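Local coordinates for cation-transporting ATPase, E1-E2 family protein (Streptococcus pneumoniae, PDB 4F2F) that probably exports copper(I) from the cell by hydrolysing ATP, and binds two copper(I) ions in its cupredoxin-like metal-binding domain, at residues K23-A28 with H83-G88; S48-E53 with M89-G94. One frame throughout, in Å; residues are numbered along the deposited sequence.

Contact 1. Residues K23-A28 with H83-G88; sequences KGYHPA and HEFSCG. With CU1 (copper (I) ion), chain B.
Tyr25 and Ser86 mark where the two backbones come nearest, yet their CA atoms stay 8.6 Å apart, too far for strand pairing, and side chains fill the interval. Tyr25 points toward residues 83-88 and lays one ring face against Phe85, whose CE1 lies 3.9 Å from Tyr25 CD2. The planes are inclined at 69°, an edge-to-face pair in which Phe85 supplies the edge, offset toward the rim of the tyrosine ring. Phe85 has CG between its backbone N and carbonyl carbon (chi1 74°), which swings the ring end toward the tyrosine; further round the ring, Phe85 CE2 comes within 3.4 Å of Ala28 O. Phe56 also packs against this ring. A large flat hydrocarbon suits the buried position, whereas tyrosine is long enough to bring its OH against Cys87: Tyr25 OH lies 3.2 Å from Cys87 CB, as packing and not as a hydrogen bond. Cys87 SG in turn holds a copper(I) ion at 2.1 Å. Near the cysteine, Ser86 OG donates to the carbonyl of the next residue, Cys87 O, on an in-plane lone pair. This is the aromatic interior of a cupredoxin-like beta sandwich, running up to its metal site.

Contact 2. Residues S48-E53 with M89-G94; sequences SNCYKE and MKMQKG. With CU1 (copper (I) ion), chain C; CU1 (copper (I) ion), chain B.
Cys50, Met89 and Met91 turn their sulfurs inward on one copper(I) ion. Cys50 SG lies 2.2 Å from it, Met89 SD 2.3 Å and Met91 SD 2.2 Å. The S-Cu-S angles, all within a few degrees of 120°, put these three sulfurs almost in a trigonal plane round the metal, which takes a fourth ligand from elsewhere in the structure. In each methionine chi1 and an extended chi2 carry SD to the metal; the bend at chi3 sets the CE methyl off to the side and so turns the sulfur's bonding direction to the copper. The Met89 SD also packs against Cys50 CA at 3.7 Å.

Cys50 swings SG anti to its backbone N, and from there the thiolate bridges to a second copper(I), also 2.2 Å away. At this second ion Cys50 SG and Cys87 SG stand nearly opposite each other, at about 158°, with Cys50 O as a further ligand. The ST turn made by Ser48 OG and Cys50 N steadies the short 3-10 segment that presents the cysteine.

Beside the metals, Gln92 bends at chi2 and brings its CG obliquely beside Tyr51 CE1 and CZ, 3.6 Å from each. Its amide, turned 22° from the ring plane, sits at the hydroxyl, where Gln92 CD packs 3.3 Å from Tyr51 OH; the hydroxyl's hydrogen bond goes to Gly24 N. Soft sulfur donors match soft copper(I), and one thiolate shared by two metals, with two neutral thioethers, at the surface is consistent with metal that can be handed on.

The two contacts meet at one copper(I) ion, to which residues 83-88 bring Cys87 and residues 48-53 bring Cys50, so the dinuclear site needs both. Contact 1 is buried and works mainly through aromatic packing, with the metal only at its end; contact 2 lies at the surface and is built mostly of metal-sulfur bonds. Their segments alternate along the chain, and residues 83-88 lead directly into 89-94, which hold most of the turn between strands 81-87 and 93-99. Those strands are antiparallel neighbours, joined here by Phe85 O and Gly94 N, 2.8 Å apart. The buried aromatic interior thus adjoins the segments whose sulfurs bind copper.

Contact 1. Residues K23-A28 with H83-G88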
loop_
_atom_site.group_PDB
_atom_site.type_symbol
_atom_site.label_atom_id
_atom_site.label_comp_id
_atom_site.label_asym_id
_atom_site.label_seq_id
_atom_site.Cartn_x
_atom_site.Cartn_y
_atom_site.Cartn_z
ATOM N N LYS A 23 -10.067 -8.559 6.213
ATOM C CA LYS A 23 -11.365 -8.032 5.818
ATOM C C LYS A 23 -11.155 -6.712 5.087
ATOM O O LYS A 23 -11.690 -5.672 5.477
ATOM C CB LYS A 23 -12.260 -7.839 7.044
ATOM C CG LYS A 23 -12.538 -9.125 7.807
ATOM C CD LYS A 23 -13.269 -10.132 6.933
ATOM C CE LYS A 23 -13.642 -11.379 7.715
ATOM N NZ LYS A 23 -14.521 -12.287 6.924
ATOM N N GLY A 24 -10.361 -6.768 4.022
ATOM C CA GLY A 24 -9.968 -5.577 3.292
ATOM C C GLY A 24 -8.643 -5.039 3.792
ATOM O O GLY A 24 -8.058 -5.576 4.737
ATOM N N TYR A 25 -8.159 -3.979 3.157
ATOM C CA TYR A 25 -6.947 -3.316 3.614
ATOM C C TYR A 25 -7.304 -2.129 4.497
ATOM O O TYR A 25 -8.265 -1.411 4.223
ATOM C CB TYR A 25 -6.099 -2.861 2.426
ATOM C CG TYR A 25 -5.536 -4.002 1.611
ATOM C CD1 TYR A 25 -4.475 -4.761 2.086
ATOM C CD2 TYR A 25 -6.060 -4.316 0.365
ATOM C CE1 TYR A 25 -3.953 -5.807 1.342
ATOM C CE2 TYR A 25 -5.545 -5.361 -0.385
ATOM C CZ TYR A 25 -4.492 -6.100 0.110
ATOM O OH TYR A 25 -3.981 -7.138 -0.634
ATOM N N HIS A 26 -6.529 -1.929 5.558
ATOM C CA HIS A 26 -6.778 -0.825 6.478
ATOM C C HIS A 26 -5.474 -0.167 6.919
ATOM O O HIS A 26 -4.667 -0.787 7.610
ATOM C CB HIS A 26 -7.563 -1.318 7.695
ATOM C CG HIS A 26 -8.778 -2.122 7.343
ATOM N ND1 HIS A 26 -9.985 -1.542 7.017
ATOM C CD2 HIS A 26 -8.966 -3.459 7.254
ATOM C CE1 HIS A 26 -10.866 -2.488 6.746
ATOM N NE2 HIS A 26 -10.274 -3.661 6.884
ATOM N N PRO A 27 -5.255 1.096 6.514
ATOM C CA PRO A 27 -6.150 1.911 5.683
ATOM C C PRO A 27 -6.100 1.489 4.220
ATOM O O PRO A 27 -5.043 1.095 3.730
ATOM C CB PRO A 27 -5.558 3.314 5.827
ATOM C CG PRO A 27 -4.103 3.071 6.038
ATOM C CD PRO A 27 -4.026 1.825 6.875
ATOM N N ALA A 28 -7.232 1.583 3.531
ATOM C CA ALA A 28 -7.295 1.220 2.122
ATOM C C ALA A 28 -6.806 2.357 1.232
ATOM O O ALA A 28 -6.343 2.126 0.116
ATOM C CB ALA A 28 -8.706 0.812 1.741
ATOM N N HIS A 83 -3.596 6.253 -7.661
ATOM C CA HIS A 83 -3.153 4.995 -8.249
ATOM C C HIS A 83 -3.694 3.835 -7.427
ATOM O O HIS A 83 -3.865 3.955 -6.215
ATOM C CB HIS A 83 -1.627 4.931 -8.283
ATOM C CG HIS A 83 -0.986 6.145 -8.879
ATOM N ND1 HIS A 83 -0.957 6.379 -10.235
ATOM C CD2 HIS A 83 -0.351 7.191 -8.303
ATOM C CE1 HIS A 83 -0.336 7.521 -10.471
ATOM N NE2 HIS A 83 0.043 8.033 -9.314
ATOM N N GLU A 84 -3.958 2.710 -8.079
ATOM C CA GLU A 84 -4.529 1.563 -7.388
ATOM C C GLU A 84 -3.468 0.577 -6.912
ATOM O O GLU A 84 -2.467 0.343 -7.593
ATOM C CB GLU A 84 -5.539 0.843 -8.290
ATOM C CG GLU A 84 -6.062 -0.480 -7.732
ATOM C CD GLU A 84 -7.054 -1.154 -8.665
ATOM O OE1 GLU A 84 -6.828 -2.327 -9.034
ATOM O OE2 GLU A 84 -8.064 -0.515 -9.026
ATOM N N PHE A 85 -3.688 0.029 -5.722
ATOM C CA PHE A 85 -2.995 -1.176 -5.288
ATOM C C PHE A 85 -4.069 -2.186 -4.900
ATOM O O PHE A 85 -5.212 -1.814 -4.647
ATOM C CB PHE A 85 -2.008 -0.900 -4.139
ATOM C CG PHE A 85 -2.656 -0.656 -2.797
ATOM C CD1 PHE A 85 -3.082 -1.716 -2.010
ATOM C CD2 PHE A 85 -2.788 0.631 -2.298
ATOM C CE1 PHE A 85 -3.657 -1.496 -0.769
ATOM C CE2 PHE A 85 -3.363 0.859 -1.058
ATOM C CZ PHE A 85 -3.797 -0.208 -0.294
ATOM N N SER A 86 -3.721 -3.463 -4.888
ATOM C CA SER A 86 -4.702 -4.489 -4.587
ATOM C C SER A 86 -3.997 -5.763 -4.167
ATOM O O SER A 86 -2.767 -5.820 -4.150
ATOM C CB SER A 86 -5.578 -4.765 -5.810
ATOM O OG SER A 86 -4.850 -5.432 -6.828
ATOM N N CYS A 87 -4.775 -6.778 -3.810
ATOM C CA CYS A 87 -4.221 -8.114 -3.657
ATOM C C CYS A 87 -3.882 -8.655 -5.040
ATOM O O CYS A 87 -4.196 -8.029 -6.054
ATOM C CB CYS A 87 -5.215 -9.038 -2.959
ATOM S SG CYS A 87 -6.688 -9.392 -3.939
ATOM N N GLY A 88 -3.241 -9.816 -5.078
ATOM C CA GLY A 88 -2.865 -10.428 -6.338
ATOM C C GLY A 88 -4.046 -10.873 -7.180
ATOM O O GLY A 88 -3.892 -11.148 -8.367
HETATM CU CU CU1 B . -7.619 -10.977 -2.830
#

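Contact 2. Residues S48-E53 with M89-G94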
loop_
_atom_site.group_PDB
_atom_site.type_symbol
_atom_site.label_atom_id
_atom_site.label_comp_id
_atom_site.label_asym_id
_atom_site.label_seq_id
_atom_site.Cartn_x
_atom_site.Cartn_y
_atom_site.Cartn_z
ATOM N N SER A 48 -6.673 -16.287 4.773
ATOM C CA SER A 48 -7.245 -16.358 3.427
ATOM C C SER A 48 -6.200 -16.089 2.355
ATOM O O SER A 48 -5.510 -15.069 2.395
ATOM C CB SER A 48 -8.388 -15.359 3.255
ATOM O OG SER A 48 -8.811 -15.319 1.901
ATOM N N ASN A 49 -6.096 -16.985 1.381
ATOM C CA ASN A 49 -5.145 -16.782 0.295
ATOM C C ASN A 49 -5.549 -15.689 -0.694
ATOM O O ASN A 49 -4.806 -15.392 -1.630
ATOM C CB ASN A 49 -4.842 -18.089 -0.440
ATOM C CG ASN A 49 -3.622 -18.796 0.116
ATOM O OD1 ASN A 49 -2.906 -18.254 0.959
ATOM N ND2 ASN A 49 -3.377 -20.012 -0.357
ATOM N N CYS A 50 -6.710 -15.080 -0.485
ATOM C CA CYS A 50 -7.087 -13.923 -1.288
ATOM C C CYS A 50 -6.048 -12.820 -1.093
ATOM O O CYS A 50 -5.870 -11.960 -1.955
ATOM C CB CYS A 50 -8.484 -13.426 -0.903
ATOM S SG CYS A 50 -9.203 -12.210 -2.031
ATOM N N TYR A 51 -5.345 -12.876 0.037
ATOM C CA TYR A 51 -4.370 -11.852 0.408
ATOM C C TYR A 51 -2.921 -12.340 0.334
ATOM O O TYR A 51 -2.038 -11.743 0.950
ATOM C CB TYR A 51 -4.652 -11.347 1.828
ATOM C CG TYR A 51 -6.036 -10.769 2.021
ATOM C CD1 TYR A 51 -6.254 -9.402 1.943
ATOM C CD2 TYR A 51 -7.124 -11.590 2.290
ATOM C CE1 TYR A 51 -7.515 -8.869 2.125
ATOM C CE2 TYR A 51 -8.386 -11.067 2.473
ATOM C CZ TYR A 51 -8.579 -9.705 2.388
ATOM O OH TYR A 51 -9.840 -9.181 2.569
ATOM N N LYS A 52 -2.667 -13.406 -0.420
ATOM C CA LYS A 52 -1.323 -13.991 -0.447
ATOM C C LYS A 52 -0.326 -13.182 -1.274
ATOM O O LYS A 52 0.873 -13.456 -1.244
ATOM C CB LYS A 52 -1.356 -15.441 -0.941
ATOM C CG LYS A 52 -1.550 -15.604 -2.442
ATOM C CD LYS A 52 -1.482 -17.074 -2.842
ATOM C CE LYS A 52 -1.433 -17.227 -4.351
ATOM N NZ LYS A 52 -1.333 -18.659 -4.752
ATOM N N GLU A 53 -0.820 -12.190 -2.008
ATOM C CA GLU A 53 0.042 -11.338 -2.822
ATOM C C GLU A 53 -0.361 -9.872 -2.725
ATOM O O GLU A 53 -1.518 -9.551 -2.455
ATOM C CB GLU A 53 0.041 -11.806 -4.284
ATOM C CG GLU A 53 0.802 -13.107 -4.506
ATOM C CD GLU A 53 0.361 -13.843 -5.756
ATOM O OE1 GLU A 53 -0.489 -13.312 -6.501
ATOM O OE2 GLU A 53 0.864 -14.964 -5.988
ATOM N N MET A 89 -5.228 -10.947 -6.574
ATOM C CA MET A 89 -6.420 -11.377 -7.298
ATOM C C MET A 89 -7.215 -10.182 -7.805
ATOM O O MET A 89 -8.189 -10.343 -8.546
ATOM C CB MET A 89 -7.312 -12.236 -6.402
ATOM C CG MET A 89 -6.622 -13.445 -5.791
ATOM S SD MET A 89 -7.787 -14.504 -4.909
ATOM C CE MET A 89 -8.448 -15.493 -6.248
ATOM N N LYS A 90 -6.796 -8.991 -7.388
ATOM C CA LYS A 90 -7.499 -7.749 -7.704
ATOM C C LYS A 90 -8.930 -7.733 -7.153
ATOM O O LYS A 90 -9.788 -7.002 -7.651
ATOM C CB LYS A 90 -7.461 -7.471 -9.214
ATOM C CG LYS A 90 -6.046 -7.239 -9.739
ATOM C CD LYS A 90 -5.949 -7.358 -11.256
ATOM C CE LYS A 90 -6.625 -6.198 -11.964
ATOM N NZ LYS A 90 -6.331 -6.211 -13.427
ATOM N N MET A 91 -9.171 -8.528 -6.111
ATOM C CA MET A 91 -10.477 -8.577 -5.449
ATOM C C MET A 91 -10.572 -7.560 -4.316
ATOM O O MET A 91 -11.612 -6.932 -4.120
ATOM C CB MET A 91 -10.764 -9.980 -4.910
ATOM C CG MET A 91 -10.910 -11.041 -5.987
ATOM S SD MET A 91 -11.134 -12.697 -5.313
ATOM C CE MET A 91 -12.789 -12.584 -4.633
ATOM N N GLN A 92 -9.487 -7.413 -3.565
ATOM C CA GLN A 92 -9.424 -6.432 -2.487
ATOM C C GLN A 92 -8.560 -5.257 -2.924
ATOM O O GLN A 92 -7.387 -5.433 -3.254
ATOM C CB GLN A 92 -8.865 -7.073 -1.214
ATOM C CG GLN A 92 -9.706 -8.224 -0.681
ATOM C CD GLN A 92 -11.057 -7.768 -0.166
ATOM O OE1 GLN A 92 -11.225 -6.612 0.223
ATOM N NE2 GLN A 92 -12.030 -8.673 -0.166
ATOM N N LYS A 93 -9.139 -4.059 -2.928
ATOM C CA LYS A 93 -8.464 -2.901 -3.501
ATOM C C LYS A 93 -8.193 -1.769 -2.514
ATOM O O LYS A 93 -8.801 -1.682 -1.445
ATOM C CB LYS A 93 -9.272 -2.346 -4.672
ATOM C CG LYS A 93 -9.481 -3.325 -5.810
ATOM C CD LYS A 93 -10.495 -2.770 -6.789
ATOM C CE LYS A 93 -10.689 -3.700 -7.967
ATOM N NZ LYS A 93 -11.840 -3.269 -8.804
ATOM N N GLY A 94 -7.267 -0.899 -2.904
ATOM C CA GLY A 94 -6.930 0.292 -2.151
ATOM C C GLY A 94 -6.361 1.300 -3.127
ATOM O O GLY A 94 -6.303 1.040 -4.328
HETATM CU CU CU1 C . -9.521 -13.363 -3.909
HETATM CU CU CU1 B . -7.619 -10.977 -2.830
#